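PDB 4KKI: transcobalamin-1 from Homo sapiens, which binds vitamin B12 (cobalamin) with femtomolar affinity, carrying it and protecting it from the acidic environment of the stomach. Local coordinates for residues T400-L405 with L426-S431; V336-R341 with S360-A365; G374-E379 with I386-G391; S356-V361 with G416-R421. All coordinates share one frame; numbering follows the deposited sequence.

Contact 1: T400-L405 with L426-S431; sequences TYWELL and LEVRWS
Glu403 and Arg429 face each other as a hydrogen-bonded antiparallel pair, each backbone N reaching the other's carbonyl, with Glu403 N 2.7 Å from Arg429 O. Tyr401 with Ser431 and Leu405 with Glu427 repeat the pattern, making six backbone bonds. Beside them Ser431 OG donates to Glu403 OE2 at 3.1 Å, reaching that oxygen on its anti side and 27° out of the carboxylate plane. Arg429 grips Glu427 side-on, NE bonding OE2 at 2.9 Å while NH2 takes OE1; OE2 has a second cationic partner in Arg341 of the adjoining strand. Leu405 CD2 rests over one face of this guanidinium, toward its rim. The two strands are neighbours in the mixed sheet of the C-terminal beta domain, and strand 400-406 meets the vitamin: Trp402 O and Leu404 N both hydrogen-bond to cyanocobalamin. On the other sheet face Trp430 directs an edge at the face of Trp402, the planes 64° apart and Trp430 CE3 3.4 Å from Trp402 CE2. With CG anti to the backbone N (chi1 -179°), the Trp430 indole spans from Trp402 to Thr400, whose CB meets Trp430 CZ2 at 3.4 Å. A leucine in place of Trp402 would probably leave the Trp430 edge without its aromatic face and Leu392 O without the indole NE1 donor. Further along, Val428 CG1 packs against Trp402 CE3 at 3.9 Å and Leu404 CD2 at 3.8 Å.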
# COMPACT_ATOMS: atom_id res chain seq x y z
N THR A 400 18.63 1.99 -1.51
CA THR A 400 18.75 3.43 -1.68
C THR A 400 17.57 3.98 -2.48
O THR A 400 17.02 3.28 -3.33
CB THR A 400 20.04 3.80 -2.42
OG1 THR A 400 20.01 3.25 -3.74
CG2 THR A 400 21.25 3.27 -1.68
N TYR A 401 17.20 5.23 -2.22
CA TYR A 401 16.11 5.87 -2.95
C TYR A 401 16.14 7.38 -2.82
O TYR A 401 16.85 7.93 -1.98
CB TYR A 401 14.76 5.33 -2.48
CG TYR A 401 14.32 5.87 -1.13
CD1 TYR A 401 14.94 5.46 0.04
CD2 TYR A 401 13.28 6.79 -1.04
CE1 TYR A 401 14.53 5.95 1.27
CE2 TYR A 401 12.86 7.28 0.18
CZ TYR A 401 13.50 6.86 1.34
OH TYR A 401 13.09 7.34 2.56
N TRP A 402 15.35 8.06 -3.65
CA TRP A 402 15.20 9.50 -3.56
C TRP A 402 14.00 9.85 -2.68
O TRP A 402 12.89 9.39 -2.92
CB TRP A 402 15.04 10.12 -4.95
CG TRP A 402 16.28 10.02 -5.80
CD1 TRP A 402 16.52 9.12 -6.79
CD2 TRP A 402 17.45 10.85 -5.72
NE1 TRP A 402 17.76 9.33 -7.34
CE2 TRP A 402 18.35 10.39 -6.70
CE3 TRP A 402 17.82 11.93 -4.91
CZ2 TRP A 402 19.60 10.98 -6.89
CZ3 TRP A 402 19.06 12.51 -5.11
CH2 TRP A 402 19.93 12.03 -6.09
N GLU A 403 14.25 10.66 -1.65
CA GLU A 403 13.22 11.02 -0.69
C GLU A 403 12.77 12.47 -0.90
O GLU A 403 13.59 13.36 -1.11
CB GLU A 403 13.75 10.83 0.73
CG GLU A 403 12.73 11.09 1.83
CD GLU A 403 13.34 11.03 3.21
OE1 GLU A 403 12.59 10.88 4.20
OE2 GLU A 403 14.58 11.14 3.32
N LEU A 404 11.46 12.69 -0.83
CA LEU A 404 10.90 14.02 -1.01
C LEU A 404 10.61 14.65 0.35
O LEU A 404 9.95 14.05 1.19
CB LEU A 404 9.63 13.96 -1.85
CG LEU A 404 9.71 13.16 -3.15
CD1 LEU A 404 8.39 13.25 -3.89
CD2 LEU A 404 10.87 13.62 -4.02
N LEU A 405 11.11 15.87 0.56
CA LEU A 405 10.94 16.54 1.84
C LEU A 405 10.53 18.00 1.71
O LEU A 405 10.81 18.66 0.71
CB LEU A 405 12.22 16.45 2.69
CG LEU A 405 12.76 15.07 3.03
CD1 LEU A 405 13.80 14.65 2.00
CD2 LEU A 405 13.34 15.03 4.43
N LEU A 426 11.69 22.92 -0.24
CA LEU A 426 11.53 21.64 -0.92
C LEU A 426 12.87 20.97 -1.15
O LEU A 426 13.84 21.62 -1.53
CB LEU A 426 10.82 21.85 -2.26
CG LEU A 426 9.49 22.59 -2.18
CD1 LEU A 426 8.89 22.72 -3.57
CD2 LEU A 426 8.53 21.86 -1.24
N GLU A 427 12.92 19.66 -0.94
CA GLU A 427 14.17 18.94 -1.07
C GLU A 427 13.97 17.52 -1.58
O GLU A 427 13.06 16.81 -1.14
CB GLU A 427 14.90 18.90 0.27
CG GLU A 427 16.21 18.14 0.26
CD GLU A 427 16.89 18.11 1.61
OE1 GLU A 427 16.46 18.88 2.50
OE2 GLU A 427 17.84 17.32 1.80
N VAL A 428 14.81 17.11 -2.52
CA VAL A 428 14.87 15.72 -2.94
C VAL A 428 16.20 15.14 -2.46
O VAL A 428 17.26 15.59 -2.88
CB VAL A 428 14.75 15.56 -4.45
CG1 VAL A 428 14.60 14.09 -4.81
CG2 VAL A 428 13.56 16.36 -4.97
N ARG A 429 16.12 14.15 -1.58
CA ARG A 429 17.30 13.67 -0.85
C ARG A 429 17.65 12.21 -1.17
O ARG A 429 16.78 11.34 -1.16
CB ARG A 429 17.07 13.84 0.65
CG ARG A 429 18.18 13.29 1.54
CD ARG A 429 17.83 13.48 3.01
NE ARG A 429 17.53 14.88 3.32
CZ ARG A 429 17.12 15.32 4.51
NH1 ARG A 429 16.96 14.47 5.51
NH2 ARG A 429 16.88 16.61 4.69
N TRP A 430 18.92 11.97 -1.44
CA TRP A 430 19.42 10.61 -1.64
C TRP A 430 19.50 9.90 -0.28
O TRP A 430 20.25 10.31 0.59
CB TRP A 430 20.80 10.66 -2.29
CG TRP A 430 21.41 9.33 -2.55
CD1 TRP A 430 22.47 8.77 -1.90
CD2 TRP A 430 21.01 8.38 -3.55
NE1 TRP A 430 22.75 7.53 -2.42
CE2 TRP A 430 21.87 7.27 -3.44
CE3 TRP A 430 20.01 8.37 -4.53
CZ2 TRP A 430 21.75 6.15 -4.26
CZ3 TRP A 430 19.90 7.26 -5.35
CH2 TRP A 430 20.77 6.17 -5.21
N SER A 431 18.71 8.84 -0.11
CA SER A 431 18.56 8.22 1.20
C SER A 431 18.64 6.70 1.19
O SER A 431 18.53 6.06 0.14
CB SER A 431 17.24 8.66 1.84
OG SER A 431 17.11 10.07 1.83

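Contact 2: V336-R341 with S360-A365; sequences VNYSVR and SVMEKA. With NAG (2-acetamido-2-deoxy-beta-D-glucopyranose), chain H.
Tyr338 OH donates to a water 2.8 Å away, and that water in turn donates to Met362 O at 2.9 Å, so one bridging molecule joins the phenol to the helix backbone. This is the packing of helix 358-368 across strand 333-341 of the beta domain's mixed sheet; the local axes run 9.8 Å apart at 74°. Tyr338 carries most of the contact. Its CG lies anti to the backbone N (chi1 178°), which sends the ring out to the helix, where it lodges among Val361, Met362 and, one turn on, Ala365. Val361 CG1 meets the inner part of the ring, 3.5 Å from Tyr338 CD1. Ala365 CB approaches the other long side, 3.6 Å from CE2 of the same ring, and the Met362 chain passes the phenolic end. The small methyl of Ala365 is consistent with the ring's close approach to the helix, and Phe373 of the short helix 370-373 adds a further aromatic neighbour to Tyr338. Nearer the start of the strand segment, Val336 CG2 and Val361 CG2 touch more loosely at 4.1 Å, and Leu426 and Val350 of the flanking strands join this apolar layer. Asn337, between the two inward-facing residues, points away from the helix; its ND2 is covalently bonded to C1 of an N-acetylglucosamine, placing the glycan across the sheet from the helix. The sugar also leans along the strand, its O6 coming to 3.3 Å from Ser339 CB.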
# COMPACT_ATOMS: atom_id res chain seq x y z
N VAL A 336 9.82 28.89 -4.02
CA VAL A 336 10.28 27.93 -3.02
C VAL A 336 11.79 27.73 -3.06
O VAL A 336 12.45 28.09 -4.04
CB VAL A 336 9.62 26.55 -3.23
CG1 VAL A 336 8.13 26.61 -2.94
CG2 VAL A 336 9.88 26.05 -4.65
N ASN A 337 12.33 27.15 -2.00
CA ASN A 337 13.75 26.79 -1.95
C ASN A 337 13.94 25.32 -2.32
O ASN A 337 13.92 24.44 -1.46
CB ASN A 337 14.32 27.07 -0.56
CG ASN A 337 15.79 26.70 -0.44
OD1 ASN A 337 16.54 26.77 -1.41
ND2 ASN A 337 16.20 26.30 0.76
N TYR A 338 14.12 25.06 -3.61
CA TYR A 338 14.29 23.69 -4.11
C TYR A 338 15.75 23.24 -4.06
O TYR A 338 16.63 23.88 -4.64
CB TYR A 338 13.77 23.58 -5.54
CG TYR A 338 13.96 22.21 -6.16
CD1 TYR A 338 13.20 21.13 -5.73
CD2 TYR A 338 14.87 22.01 -7.19
CE1 TYR A 338 13.36 19.88 -6.30
CE2 TYR A 338 15.03 20.76 -7.77
CZ TYR A 338 14.27 19.70 -7.31
OH TYR A 338 14.42 18.46 -7.88
N SER A 339 15.99 22.14 -3.37
CA SER A 339 17.35 21.62 -3.23
C SER A 339 17.43 20.13 -3.55
O SER A 339 16.49 19.37 -3.31
CB SER A 339 17.89 21.89 -1.83
OG SER A 339 17.13 21.23 -0.84
N VAL A 340 18.56 19.72 -4.11
CA VAL A 340 18.83 18.31 -4.36
C VAL A 340 20.05 17.89 -3.54
O VAL A 340 21.17 18.31 -3.83
CB VAL A 340 19.11 18.03 -5.85
CG1 VAL A 340 19.54 16.59 -6.04
CG2 VAL A 340 17.87 18.34 -6.68
N ARG A 341 19.82 17.06 -2.53
CA ARG A 341 20.90 16.62 -1.65
C ARG A 341 21.34 15.18 -1.93
O ARG A 341 20.53 14.25 -1.91
CB ARG A 341 20.51 16.78 -0.18
CG ARG A 341 21.41 16.02 0.80
CD ARG A 341 21.13 16.40 2.25
NE ARG A 341 21.79 17.64 2.62
CZ ARG A 341 21.17 18.81 2.75
NH1 ARG A 341 19.87 18.90 2.56
NH2 ARG A 341 21.87 19.89 3.09
N SER A 360 6.29 19.87 -10.76
CA SER A 360 6.43 21.06 -11.59
C SER A 360 7.68 21.84 -11.20
O SER A 360 8.37 22.40 -12.05
CB SER A 360 5.18 21.95 -11.48
OG SER A 360 4.02 21.25 -11.90
N VAL A 361 7.96 21.88 -9.90
CA VAL A 361 9.16 22.52 -9.38
C VAL A 361 10.40 21.84 -9.94
O VAL A 361 11.33 22.51 -10.41
CB VAL A 361 9.20 22.47 -7.84
CG1 VAL A 361 10.57 22.89 -7.32
CG2 VAL A 361 8.10 23.36 -7.26
N MET A 362 10.41 20.51 -9.91
CA MET A 362 11.53 19.73 -10.41
C MET A 362 11.77 19.99 -11.89
O MET A 362 12.91 20.11 -12.33
CB MET A 362 11.29 18.24 -10.17
CG MET A 362 11.15 17.85 -8.71
SD MET A 362 10.94 16.07 -8.47
CE MET A 362 12.44 15.45 -9.22
N GLU A 363 10.69 20.08 -12.65
CA GLU A 363 10.77 20.29 -14.10
C GLU A 363 11.30 21.67 -14.46
O GLU A 363 12.03 21.83 -15.44
CB GLU A 363 9.41 20.04 -14.75
CG GLU A 363 8.97 18.58 -14.70
CD GLU A 363 7.60 18.37 -15.32
OE1 GLU A 363 6.86 19.36 -15.50
OE2 GLU A 363 7.27 17.20 -15.63
N LYS A 364 10.93 22.68 -13.67
CA LYS A 364 11.45 24.03 -13.88
C LYS A 364 12.95 24.08 -13.60
O LYS A 364 13.70 24.71 -14.33
CB LYS A 364 10.72 25.04 -13.00
CG LYS A 364 9.57 25.75 -13.71
CD LYS A 364 10.07 26.48 -14.95
CE LYS A 364 11.10 27.55 -14.60
NZ LYS A 364 11.69 28.17 -15.82
N ALA A 365 13.37 23.40 -12.53
CA ALA A 365 14.78 23.35 -12.18
C ALA A 365 15.57 22.60 -13.24
O ALA A 365 16.72 22.95 -13.54
CB ALA A 365 14.96 22.70 -10.81
C1 NAG H . 17.59 26.63 0.94
C2 NAG H . 17.83 27.37 2.26
C3 NAG H . 19.30 27.73 2.42
C4 NAG H . 20.16 26.48 2.25
C5 NAG H . 19.81 25.74 0.96
C6 NAG H . 20.57 24.43 0.90
C7 NAG H . 16.28 28.82 3.41
C8 NAG H . 15.98 30.27 3.69
N2 NAG H . 17.01 28.56 2.33
O3 NAG H . 19.52 28.28 3.69
O4 NAG H . 21.52 26.85 2.22
O5 NAG H . 18.42 25.48 0.87
O6 NAG H . 20.15 23.70 -0.23
O7 NAG H . 15.85 27.95 4.17
O HOH W 1 14.71 18.66 -10.65

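Contact 3: G374-E379 with I386-G391; sequences GFTMEE and ITCIQG
The Phe375 ring is approached obliquely by Ile386, whose CD1 stands 4.0 Å from CD2 of the phenyl; Leu359, Met362 and Glu363 of helix 358-368 bring further side chains against Phe375. Ile386 CD1 also touches Met377 CB at 4.0 Å, and Ile389 CG1 lies 3.7 Å from Phe375 CB, so these four residues make one apolar face. Phe375 CG sits between the backbone N and the carbonyl carbon (chi1 70°), turning the ring across to Ile386. A second flat group, the carboxylate of Glu378, has Thr387 CG2 near its CD at 3.7 Å, while its OE1 forms a salt bridge with Arg380. On the face opposite the phenyl, Thr376 CB packs against Cys388 CB at 3.6 Å, and SG of this cysteine is joined to Cys393 by a disulfide. Between the strands Thr376 O accepts two backbone donors, Thr387 N at 3.0 Å and Cys388 N at 3.1 Å, the second almost straight at 178°. Thr376 N returns a bond to Cys388 O, and Gln390 N closes the end on Gly374 O at 2.9 Å. Both Thr387 and Cys388 thus stand opposite Thr376, with Thr387 in a helix-like backbone conformation (psi -44°). This is a classic beta bulge in the antiparallel hairpin of strands 375-379 and 384-389, a hairpin that offers Ile386 O to cyanocobalamin.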
# COMPACT_ATOMS: atom_id res chain seq x y z
N GLY A 374 18.59 17.72 -13.70
CA GLY A 374 18.02 16.75 -14.62
C GLY A 374 17.67 15.47 -13.90
O GLY A 374 18.49 14.91 -13.17
N PHE A 375 16.45 14.98 -14.11
CA PHE A 375 16.00 13.79 -13.40
C PHE A 375 15.30 12.79 -14.31
O PHE A 375 14.89 13.11 -15.42
CB PHE A 375 15.08 14.17 -12.23
CG PHE A 375 13.74 14.71 -12.65
CD1 PHE A 375 13.59 16.04 -12.99
CD2 PHE A 375 12.63 13.88 -12.70
CE1 PHE A 375 12.35 16.54 -13.38
CE2 PHE A 375 11.39 14.37 -13.08
CZ PHE A 375 11.26 15.70 -13.42
N THR A 376 15.18 11.56 -13.81
CA THR A 376 14.47 10.51 -14.52
C THR A 376 13.30 10.01 -13.66
O THR A 376 13.49 9.63 -12.51
CB THR A 376 15.39 9.32 -14.85
OG1 THR A 376 16.48 9.77 -15.65
CG2 THR A 376 14.62 8.24 -15.60
N MET A 377 12.11 10.03 -14.24
CA MET A 377 10.93 9.54 -13.55
C MET A 377 10.26 8.42 -14.33
O MET A 377 10.33 8.38 -15.56
CB MET A 377 9.93 10.66 -13.31
CG MET A 377 9.52 11.39 -14.58
SD MET A 377 7.87 12.10 -14.44
CE MET A 377 6.88 10.61 -14.49
N GLU A 378 9.62 7.51 -13.61
CA GLU A 378 8.85 6.45 -14.24
C GLU A 378 7.40 6.52 -13.79
O GLU A 378 7.11 6.90 -12.66
CB GLU A 378 9.45 5.08 -13.90
CG GLU A 378 10.88 4.88 -14.38
CD GLU A 378 11.41 3.49 -14.09
OE1 GLU A 378 10.59 2.58 -13.84
OE2 GLU A 378 12.65 3.31 -14.10
N GLU A 379 6.49 6.18 -14.70
CA GLU A 379 5.07 6.20 -14.37
C GLU A 379 4.68 4.93 -13.62
O GLU A 379 4.85 3.82 -14.13
CB GLU A 379 4.23 6.35 -15.64
CG GLU A 379 2.81 6.84 -15.39
CD GLU A 379 2.78 8.26 -14.88
OE1 GLU A 379 3.54 9.10 -15.39
OE2 GLU A 379 1.99 8.54 -13.95
N ILE A 386 10.12 9.17 -8.78
CA ILE A 386 11.47 9.64 -9.08
C ILE A 386 12.49 8.53 -8.89
O ILE A 386 12.74 8.08 -7.76
CB ILE A 386 11.86 10.85 -8.21
CG1 ILE A 386 10.79 11.94 -8.28
CG2 ILE A 386 13.22 11.39 -8.64
CD1 ILE A 386 10.45 12.38 -9.69
N THR A 387 13.08 8.08 -9.99
CA THR A 387 14.05 6.98 -9.95
C THR A 387 15.48 7.48 -9.98
O THR A 387 16.33 6.99 -9.23
CB THR A 387 13.84 6.01 -11.13
OG1 THR A 387 14.01 6.71 -12.37
CG2 THR A 387 12.45 5.40 -11.09
N CYS A 388 15.76 8.46 -10.84
CA CYS A 388 17.12 8.94 -11.01
C CYS A 388 17.19 10.46 -11.04
O CYS A 388 16.30 11.13 -11.56
CB CYS A 388 17.73 8.40 -12.31
SG CYS A 388 17.50 6.63 -12.60
N ILE A 389 18.27 11.00 -10.47
CA ILE A 389 18.63 12.40 -10.62
C ILE A 389 20.13 12.46 -10.89
O ILE A 389 20.91 11.79 -10.21
CB ILE A 389 18.29 13.22 -9.37
CG1 ILE A 389 16.79 13.19 -9.10
CG2 ILE A 389 18.77 14.66 -9.52
CD1 ILE A 389 16.36 14.06 -7.94
N GLN A 390 20.53 13.26 -11.88
CA GLN A 390 21.93 13.39 -12.28
C GLN A 390 22.56 12.05 -12.68
O GLN A 390 23.76 11.85 -12.51
CB GLN A 390 22.77 14.02 -11.16
CG GLN A 390 22.38 15.43 -10.79
CD GLN A 390 23.27 16.01 -9.70
OE1 GLN A 390 24.28 15.40 -9.33
NE2 GLN A 390 22.90 17.17 -9.18
N GLY A 391 21.74 11.15 -13.21
CA GLY A 391 22.22 9.83 -13.60
C GLY A 391 22.36 8.89 -12.41
O GLY A 391 22.67 7.71 -12.58
O HOH W 2 18.54 11.36 -14.37
O HOH W 3 14.45 4.89 -14.23

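Contact 4: S356-V361 with G416-R421; sequences SVFLSV and GSYVVR
Phe358 N donates to Tyr418 O at 2.8 Å, and Val420 N to Ser356 O at 3.2 Å, the latter nearly straight at 165°. Together they form a single backbone bridge, centred on Val357 and Val419, that ties the loop between strands 409-410 and 426-432 to the start of helix 358-368. Val357 occupies the N-cap position, and Phe358 N, an amide of the first helical turn, finds its acceptor in the loop. Ser356 O serves twice, because a water also donates to it and then to Val420 O. Around these bonds the valines close in. Val357 CG1 rests 3.5 Å from Gly416 O, with CG2 on the same oxygen, and Val357 CA comes to 3.2 Å from Tyr418 O. A glycine in place of Val357 would probably open a gap over the Gly416 carbonyl and let the cap residue shift against the loop. From the loop side of the bridge, Val420 CG1 covers the helix start, 3.7 Å from Phe358 N, and its CG2 continues toward Val361. The two aromatic side chains cross obliquely, with Tyr418 CD2 at the edge of the Phe358 ring, 4.2 Å from Phe358 CD2. Phe358, with CG anti to the backbone N (chi1 -167°), turns its ring into the core against Leu404, Leu411, Leu426 and Val428. Further out, Ser356 OG is held by Leu353 O, while Glu424 fixes the loop, its OE1 taking Tyr418 OH and its OE2 Arg421 N.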
# COMPACT_ATOMS: atom_id res chain seq x y z
N SER A 356 0.77 24.66 -8.19
CA SER A 356 1.64 23.74 -8.90
C SER A 356 2.04 22.61 -7.96
O SER A 356 2.01 22.76 -6.75
CB SER A 356 2.89 24.46 -9.39
OG SER A 356 2.65 25.12 -10.62
N VAL A 357 2.40 21.47 -8.53
CA VAL A 357 2.82 20.35 -7.70
C VAL A 357 4.34 20.29 -7.58
O VAL A 357 5.06 20.99 -8.30
CB VAL A 357 2.28 19.00 -8.22
CG1 VAL A 357 0.76 18.99 -8.14
CG2 VAL A 357 2.76 18.73 -9.64
N PHE A 358 4.81 19.44 -6.67
CA PHE A 358 6.23 19.25 -6.42
C PHE A 358 6.98 18.89 -7.71
O PHE A 358 8.12 19.31 -7.91
CB PHE A 358 6.41 18.14 -5.38
CG PHE A 358 7.80 18.05 -4.80
CD1 PHE A 358 8.83 17.45 -5.51
CD2 PHE A 358 8.06 18.53 -3.52
CE1 PHE A 358 10.10 17.36 -4.97
CE2 PHE A 358 9.33 18.44 -2.98
CZ PHE A 358 10.35 17.85 -3.70
N LEU A 359 6.33 18.13 -8.59
CA LEU A 359 6.94 17.71 -9.85
C LEU A 359 7.20 18.90 -10.78
O LEU A 359 8.20 18.94 -11.49
CB LEU A 359 6.06 16.68 -10.56
CG LEU A 359 6.61 16.09 -11.86
CD1 LEU A 359 7.92 15.36 -11.60
CD2 LEU A 359 5.59 15.15 -12.49
N SER A 360 6.29 19.87 -10.76
CA SER A 360 6.43 21.06 -11.59
C SER A 360 7.68 21.84 -11.20
O SER A 360 8.37 22.40 -12.05
CB SER A 360 5.18 21.95 -11.48
OG SER A 360 4.02 21.25 -11.90
N VAL A 361 7.96 21.88 -9.90
CA VAL A 361 9.16 22.52 -9.38
C VAL A 361 10.40 21.84 -9.94
O VAL A 361 11.33 22.51 -10.41
CB VAL A 361 9.20 22.47 -7.84
CG1 VAL A 361 10.57 22.89 -7.32
CG2 VAL A 361 8.10 23.36 -7.26
N GLY A 416 4.05 14.30 -8.06
CA GLY A 416 2.96 14.64 -8.96
C GLY A 416 1.70 15.13 -8.28
O GLY A 416 0.78 15.62 -8.94
N SER A 417 1.63 15.01 -6.95
CA SER A 417 0.41 15.35 -6.23
C SER A 417 0.59 16.40 -5.14
O SER A 417 -0.36 17.11 -4.80
CB SER A 417 -0.22 14.08 -5.64
OG SER A 417 -0.57 13.17 -6.66
N TYR A 418 1.80 16.52 -4.59
CA TYR A 418 2.03 17.44 -3.49
C TYR A 418 1.98 18.90 -3.94
O TYR A 418 2.87 19.37 -4.65
CB TYR A 418 3.37 17.15 -2.81
CG TYR A 418 3.61 18.01 -1.59
CD1 TYR A 418 3.07 17.68 -0.36
CD2 TYR A 418 4.38 19.17 -1.67
CE1 TYR A 418 3.28 18.46 0.76
CE2 TYR A 418 4.60 19.96 -0.56
CZ TYR A 418 4.05 19.60 0.65
OH TYR A 418 4.26 20.39 1.76
N VAL A 419 0.94 19.61 -3.52
CA VAL A 419 0.79 21.03 -3.85
C VAL A 419 1.70 21.88 -2.97
O VAL A 419 1.59 21.86 -1.75
CB VAL A 419 -0.67 21.49 -3.69
CG1 VAL A 419 -0.79 22.97 -4.00
CG2 VAL A 419 -1.58 20.67 -4.58
N VAL A 420 2.61 22.61 -3.60
CA VAL A 420 3.62 23.37 -2.87
C VAL A 420 3.11 24.75 -2.46
O VAL A 420 2.22 25.32 -3.09
CB VAL A 420 4.91 23.52 -3.70
CG1 VAL A 420 5.40 22.15 -4.15
CG2 VAL A 420 4.67 24.41 -4.91
N ARG A 421 3.68 25.28 -1.38
CA ARG A 421 3.28 26.59 -0.86
C ARG A 421 4.46 27.55 -0.83
O ARG A 421 5.61 27.15 -0.94
CB ARG A 421 2.65 26.46 0.53
CG ARG A 421 1.36 25.64 0.55
CD ARG A 421 0.63 25.77 1.89
NE ARG A 421 1.44 25.30 3.01
CZ ARG A 421 1.32 24.10 3.56
NH1 ARG A 421 0.43 23.23 3.10
NH2 ARG A 421 2.10 23.76 4.58
O HOH W 4 1.56 25.40 -5.51

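Overall arrangement
All four contacts build the C-terminal beta domain. Contacts 1 and 2 are buried and meet in one sheet, where strands 426-432 and 333-341 are neighbours; contacts 3 and 4 are only partly buried. Helix 358-368 is shared by contacts 2 and 4: its first turn is bridged to a loop by backbone bonds, whereas its next turns lie on the sheet through apolar side chains and a water. Contacts 1 and 3 are strand pairings dominated by backbone hydrogen bonds, and both present backbone groups to cyanocobalamin. Val428 CG1 reaches Ile389 CD1 at 3.6 Å between them, while Met362 CE touches Ile386 CD1 at 3.7 Å, joining contact 2 to contact 3.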